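Local structure of formate dehydrogenase subunit beta (Desulfovibrio gigas, 1H0H) at residues B[30-39]-B[45-55]. The protein serves as the electron-transfer subunit of formate dehydrogenase, carrying three [4Fe-4S] clusters in an enzyme that reversibly oxidises formate to carbon dioxide. Sequence-based numbering, arbitrary orientation.
Sequences TPTENTGFHQ and NFHTYKLVRMH
Gln39 and Met54 bring the irregular loop 30-39 against the strand that runs through Met54, their CA atoms 5.6 Å apart, while at the loop's other end Thr30 meets the type I turn Asn45-Thr48. Gln39 reaches the strand with its amide, whose OE1 accepts from Met54 N at 3.0 Å, nearly straight, though from above the carbonyl plane; a chi1 of 168° turns CG away from the backbone N, and the chain runs extended from there. Gln39 NE2 donates to a water 2.8 Å away, which also accepts from Arg53 NH1; the water lies at the edge of the guanidinium, in its plane. Arg53 has its salt bridges with Asp70 and Asp43. The Met54 chain bends at chi3, setting CE 4.0 Å from His38 CB. At the turn, Asn45 ND2 gives Thr30 OG1 a bent bond of 3.2 Å, and Thr30 CG2 lies at the edge of the His47 ring. Asn45 OD1 takes His47 N on a lone pair, an Asx turn, and Thr48 OG1 from above its plane, which fixes the amide's rotation. Two side-chain amides thus tie both ends of a loop that faces another protein chain to the segment whose Lys50 and Val52 touch [4Fe-4S] clusters.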
loop_
_atom_site.group_PDB
_atom_site.type_symbol
_atom_site.label_atom_id
_atom_site.label_comp_id
_atom_site.label_asym_id
_atom_site.label_seq_id
_atom_site.Cartn_x
_atom_site.Cartn_y
_atom_site.Cartn_z
ATOM N N THR B 30 -15.594 -18.536 15.217
ATOM C CA THR B 30 -16.563 -18.640 16.307
ATOM C C THR B 30 -17.067 -17.234 16.666
ATOM O O THR B 30 -16.425 -16.236 16.316
ATOM C CB THR B 30 -15.950 -19.300 17.503
ATOM O OG1 THR B 30 -14.832 -18.513 17.962
ATOM C CG2 THR B 30 -15.376 -20.674 17.124
ATOM N N PRO B 31 -18.202 -17.146 17.352
ATOM C CA PRO B 31 -18.833 -15.842 17.631
ATOM C C PRO B 31 -17.991 -14.948 18.527
ATOM O O PRO B 31 -17.520 -15.383 19.574
ATOM C CB PRO B 31 -20.152 -16.201 18.347
ATOM C CG PRO B 31 -20.347 -17.719 18.096
ATOM C CD PRO B 31 -18.968 -18.285 17.900
ATOM N N THR B 32 -17.807 -13.702 18.104
ATOM C CA THR B 32 -17.079 -12.733 18.909
ATOM C C THR B 32 -17.698 -11.358 18.783
ATOM O O THR B 32 -18.474 -11.090 17.864
ATOM C CB THR B 32 -15.585 -12.635 18.493
ATOM O OG1 THR B 32 -15.493 -12.247 17.118
ATOM C CG2 THR B 32 -14.877 -13.995 18.592
ATOM N N GLU B 33 -17.352 -10.508 19.740
ATOM C CA GLU B 33 -17.739 -9.117 19.715
ATOM C C GLU B 33 -16.546 -8.328 20.267
ATOM O O GLU B 33 -15.628 -8.888 20.879
ATOM C CB GLU B 33 -19.043 -8.890 20.487
ATOM C CG GLU B 33 -18.947 -9.093 21.974
ATOM C CD GLU B 33 -20.308 -8.944 22.661
ATOM O OE1 GLU B 33 -21.296 -8.515 21.997
ATOM O OE2 GLU B 33 -20.399 -9.273 23.858
ATOM N N ASN B 34 -16.502 -7.045 19.984
ATOM C CA ASN B 34 -15.408 -6.264 20.526
ATOM C C ASN B 34 -15.811 -5.694 21.878
ATOM O O ASN B 34 -16.713 -4.845 21.952
ATOM C CB ASN B 34 -14.986 -5.141 19.581
ATOM C CG ASN B 34 -13.666 -4.539 19.986
ATOM O OD1 ASN B 34 -13.467 -4.180 21.161
ATOM N ND2 ASN B 34 -12.731 -4.485 19.048
ATOM N N THR B 35 -15.135 -6.157 22.930
ATOM C CA THR B 35 -15.417 -5.723 24.293
ATOM C C THR B 35 -14.365 -4.799 24.879
ATOM O O THR B 35 -14.288 -4.651 26.089
ATOM C CB THR B 35 -15.626 -6.940 25.204
ATOM O OG1 THR B 35 -14.497 -7.842 25.087
ATOM C CG2 THR B 35 -16.803 -7.743 24.702
ATOM N N GLY B 36 -13.573 -4.176 24.005
ATOM C CA GLY B 36 -12.549 -3.235 24.428
ATOM C C GLY B 36 -11.114 -3.712 24.199
ATOM O O GLY B 36 -10.172 -3.115 24.712
ATOM N N PHE B 37 -10.949 -4.766 23.412
ATOM C CA PHE B 37 -9.630 -5.320 23.098
ATOM C C PHE B 37 -9.511 -5.802 21.679
ATOM O O PHE B 37 -10.503 -6.202 21.053
ATOM C CB PHE B 37 -9.352 -6.520 23.988
ATOM C CG PHE B 37 -9.627 -6.247 25.420
ATOM C CD1 PHE B 37 -8.642 -5.706 26.219
ATOM C CD2 PHE B 37 -10.885 -6.475 25.958
ATOM C CE1 PHE B 37 -8.882 -5.422 27.524
ATOM C CE2 PHE B 37 -11.136 -6.185 27.292
ATOM C CZ PHE B 37 -10.131 -5.660 28.070
ATOM N N HIS B 38 -8.276 -5.835 21.194
ATOM C CA HIS B 38 -8.041 -6.334 19.845
ATOM C C HIS B 38 -7.965 -7.847 19.815
ATOM O O HIS B 38 -8.288 -8.453 18.809
ATOM C CB HIS B 38 -6.790 -5.710 19.255
ATOM C CG HIS B 38 -6.988 -4.280 18.856
ATOM N ND1 HIS B 38 -7.642 -3.928 17.701
ATOM C CD2 HIS B 38 -6.615 -3.119 19.448
ATOM C CE1 HIS B 38 -7.694 -2.606 17.605
ATOM N NE2 HIS B 38 -7.079 -2.090 18.652
ATOM N N GLN B 39 -7.598 -8.456 20.940
ATOM C CA GLN B 39 -7.532 -9.916 20.992
ATOM C C GLN B 39 -8.946 -10.515 20.797
ATOM O O GLN B 39 -9.939 -9.983 21.312
ATOM C CB GLN B 39 -6.952 -10.363 22.330
ATOM C CG GLN B 39 -7.116 -11.854 22.583
ATOM C CD GLN B 39 -6.708 -12.226 24.010
ATOM O OE1 GLN B 39 -5.893 -11.530 24.630
ATOM N NE2 GLN B 39 -7.302 -13.287 24.542
ATOM N N ASN B 45 -11.154 -22.202 22.353
ATOM C CA ASN B 45 -12.427 -22.933 22.306
ATOM C C ASN B 45 -12.218 -24.190 21.458
ATOM O O ASN B 45 -11.110 -24.398 20.918
ATOM C CB ASN B 45 -13.619 -22.066 21.839
ATOM C CG ASN B 45 -13.393 -21.439 20.479
ATOM O OD1 ASN B 45 -13.116 -22.138 19.514
ATOM N ND2 ASN B 45 -13.554 -20.113 20.391
ATOM N N PHE B 46 -13.242 -25.041 21.362
ATOM C CA PHE B 46 -13.146 -26.288 20.579
ATOM C C PHE B 46 -12.628 -26.064 19.155
ATOM O O PHE B 46 -12.029 -26.965 18.556
ATOM C CB PHE B 46 -14.521 -27.009 20.540
ATOM C CG PHE B 46 -14.505 -28.351 19.854
ATOM C CD1 PHE B 46 -14.042 -29.493 20.513
ATOM C CD2 PHE B 46 -14.962 -28.476 18.549
ATOM C CE1 PHE B 46 -14.043 -30.723 19.877
ATOM C CE2 PHE B 46 -14.950 -29.692 17.894
ATOM C CZ PHE B 46 -14.477 -30.824 18.564
ATOM N N HIS B 47 -12.857 -24.877 18.599
ATOM C CA HIS B 47 -12.488 -24.639 17.202
ATOM C C HIS B 47 -11.280 -23.743 17.025
ATOM O O HIS B 47 -10.947 -23.371 15.890
ATOM C CB HIS B 47 -13.633 -23.980 16.455
ATOM C CG HIS B 47 -14.883 -24.787 16.433
ATOM N ND1 HIS B 47 -14.962 -26.022 15.827
ATOM C CD2 HIS B 47 -16.113 -24.530 16.933
ATOM C CE1 HIS B 47 -16.191 -26.496 15.963
ATOM N NE2 HIS B 47 -16.911 -25.601 16.615
ATOM N N THR B 48 -10.613 -23.409 18.118
ATOM C CA THR B 48 -9.540 -22.428 18.087
ATOM C C THR B 48 -8.373 -22.925 18.915
ATOM O O THR B 48 -8.392 -22.829 20.138
ATOM C CB THR B 48 -10.082 -21.119 18.675
ATOM O OG1 THR B 48 -11.298 -20.741 18.008
ATOM C CG2 THR B 48 -9.104 -19.981 18.441
ATOM N N TYR B 49 -7.346 -23.435 18.248
ATOM C CA TYR B 49 -6.232 -24.064 18.909
ATOM C C TYR B 49 -5.063 -23.114 19.099
ATOM O O TYR B 49 -4.171 -23.382 19.882
ATOM C CB TYR B 49 -5.698 -25.197 18.063
ATOM C CG TYR B 49 -6.662 -26.229 17.538
ATOM C CD1 TYR B 49 -7.918 -26.452 18.126
ATOM C CD2 TYR B 49 -6.295 -27.013 16.451
ATOM C CE1 TYR B 49 -8.762 -27.429 17.645
ATOM C CE2 TYR B 49 -7.133 -27.979 15.971
ATOM C CZ TYR B 49 -8.366 -28.182 16.564
ATOM O OH TYR B 49 -9.170 -29.169 16.039
ATOM N N LYS B 50 -5.044 -22.033 18.319
ATOM C CA LYS B 50 -3.925 -21.099 18.337
ATOM C C LYS B 50 -4.587 -19.765 18.557
ATOM O O LYS B 50 -5.502 -19.384 17.817
ATOM C CB LYS B 50 -3.164 -21.172 17.000
ATOM C CG LYS B 50 -1.901 -20.300 16.908
ATOM C CD LYS B 50 -0.825 -20.733 17.941
ATOM C CE LYS B 50 0.540 -20.207 17.561
ATOM N NZ LYS B 50 1.603 -20.358 18.641
ATOM N N LEU B 51 -4.184 -19.099 19.630
ATOM C CA LEU B 51 -4.803 -17.849 19.991
ATOM C C LEU B 51 -3.778 -16.787 20.352
ATOM O O LEU B 51 -3.022 -16.934 21.313
ATOM C CB LEU B 51 -5.744 -18.088 21.176
ATOM C CG LEU B 51 -6.538 -16.846 21.535
ATOM C CD1 LEU B 51 -7.543 -16.518 20.456
ATOM C CD2 LEU B 51 -7.219 -17.043 22.891
ATOM N N VAL B 52 -3.742 -15.707 19.577
ATOM C CA VAL B 52 -2.800 -14.643 19.892
ATOM C C VAL B 52 -3.358 -13.750 20.993
ATOM O O VAL B 52 -4.306 -12.976 20.798
ATOM C CB VAL B 52 -2.373 -13.823 18.639
ATOM C CG1 VAL B 52 -1.438 -12.707 19.049
ATOM C CG2 VAL B 52 -1.695 -14.752 17.604
ATOM N N ARG B 53 -2.779 -13.893 22.178
ATOM C CA ARG B 53 -3.225 -13.128 23.315
ATOM C C ARG B 53 -2.486 -11.810 23.297
ATOM O O ARG B 53 -1.341 -11.752 22.863
ATOM C CB ARG B 53 -2.955 -13.911 24.590
ATOM C CG ARG B 53 -3.793 -15.163 24.733
ATOM C CD ARG B 53 -3.525 -15.912 26.030
ATOM N NE ARG B 53 -4.151 -17.230 26.088
ATOM C CZ ARG B 53 -5.441 -17.426 26.329
ATOM N NH1 ARG B 53 -6.258 -16.388 26.510
ATOM N NH2 ARG B 53 -5.918 -18.653 26.387
ATOM N N MET B 54 -3.151 -10.741 23.718
ATOM C CA MET B 54 -2.565 -9.410 23.611
ATOM C C MET B 54 -2.888 -8.630 24.871
ATOM O O MET B 54 -4.075 -8.487 25.234
ATOM C CB MET B 54 -3.100 -8.674 22.364
ATOM C CG MET B 54 -2.948 -9.432 21.025
ATOM S SD MET B 54 -3.965 -8.723 19.645
ATOM C CE MET B 54 -3.061 -7.187 19.271
ATOM N N HIS B 55 -1.851 -8.122 25.541
ATOM C CA HIS B 55 -2.059 -7.390 26.797
ATOM C C HIS B 55 -1.205 -6.140 26.926
ATOM O O HIS B 55 0.035 -6.185 26.871
ATOM C CB HIS B 55 -1.815 -8.290 28.017
ATOM C CG HIS B 55 -2.854 -9.349 28.198
ATOM N ND1 HIS B 55 -2.585 -10.691 28.038
ATOM C CD2 HIS B 55 -4.176 -9.264 28.487
ATOM C CE1 HIS B 55 -3.688 -11.393 28.245
ATOM N NE2 HIS B 55 -4.667 -10.551 28.524
HETATM O O HOH W 1 -6.109 -13.670 27.068
#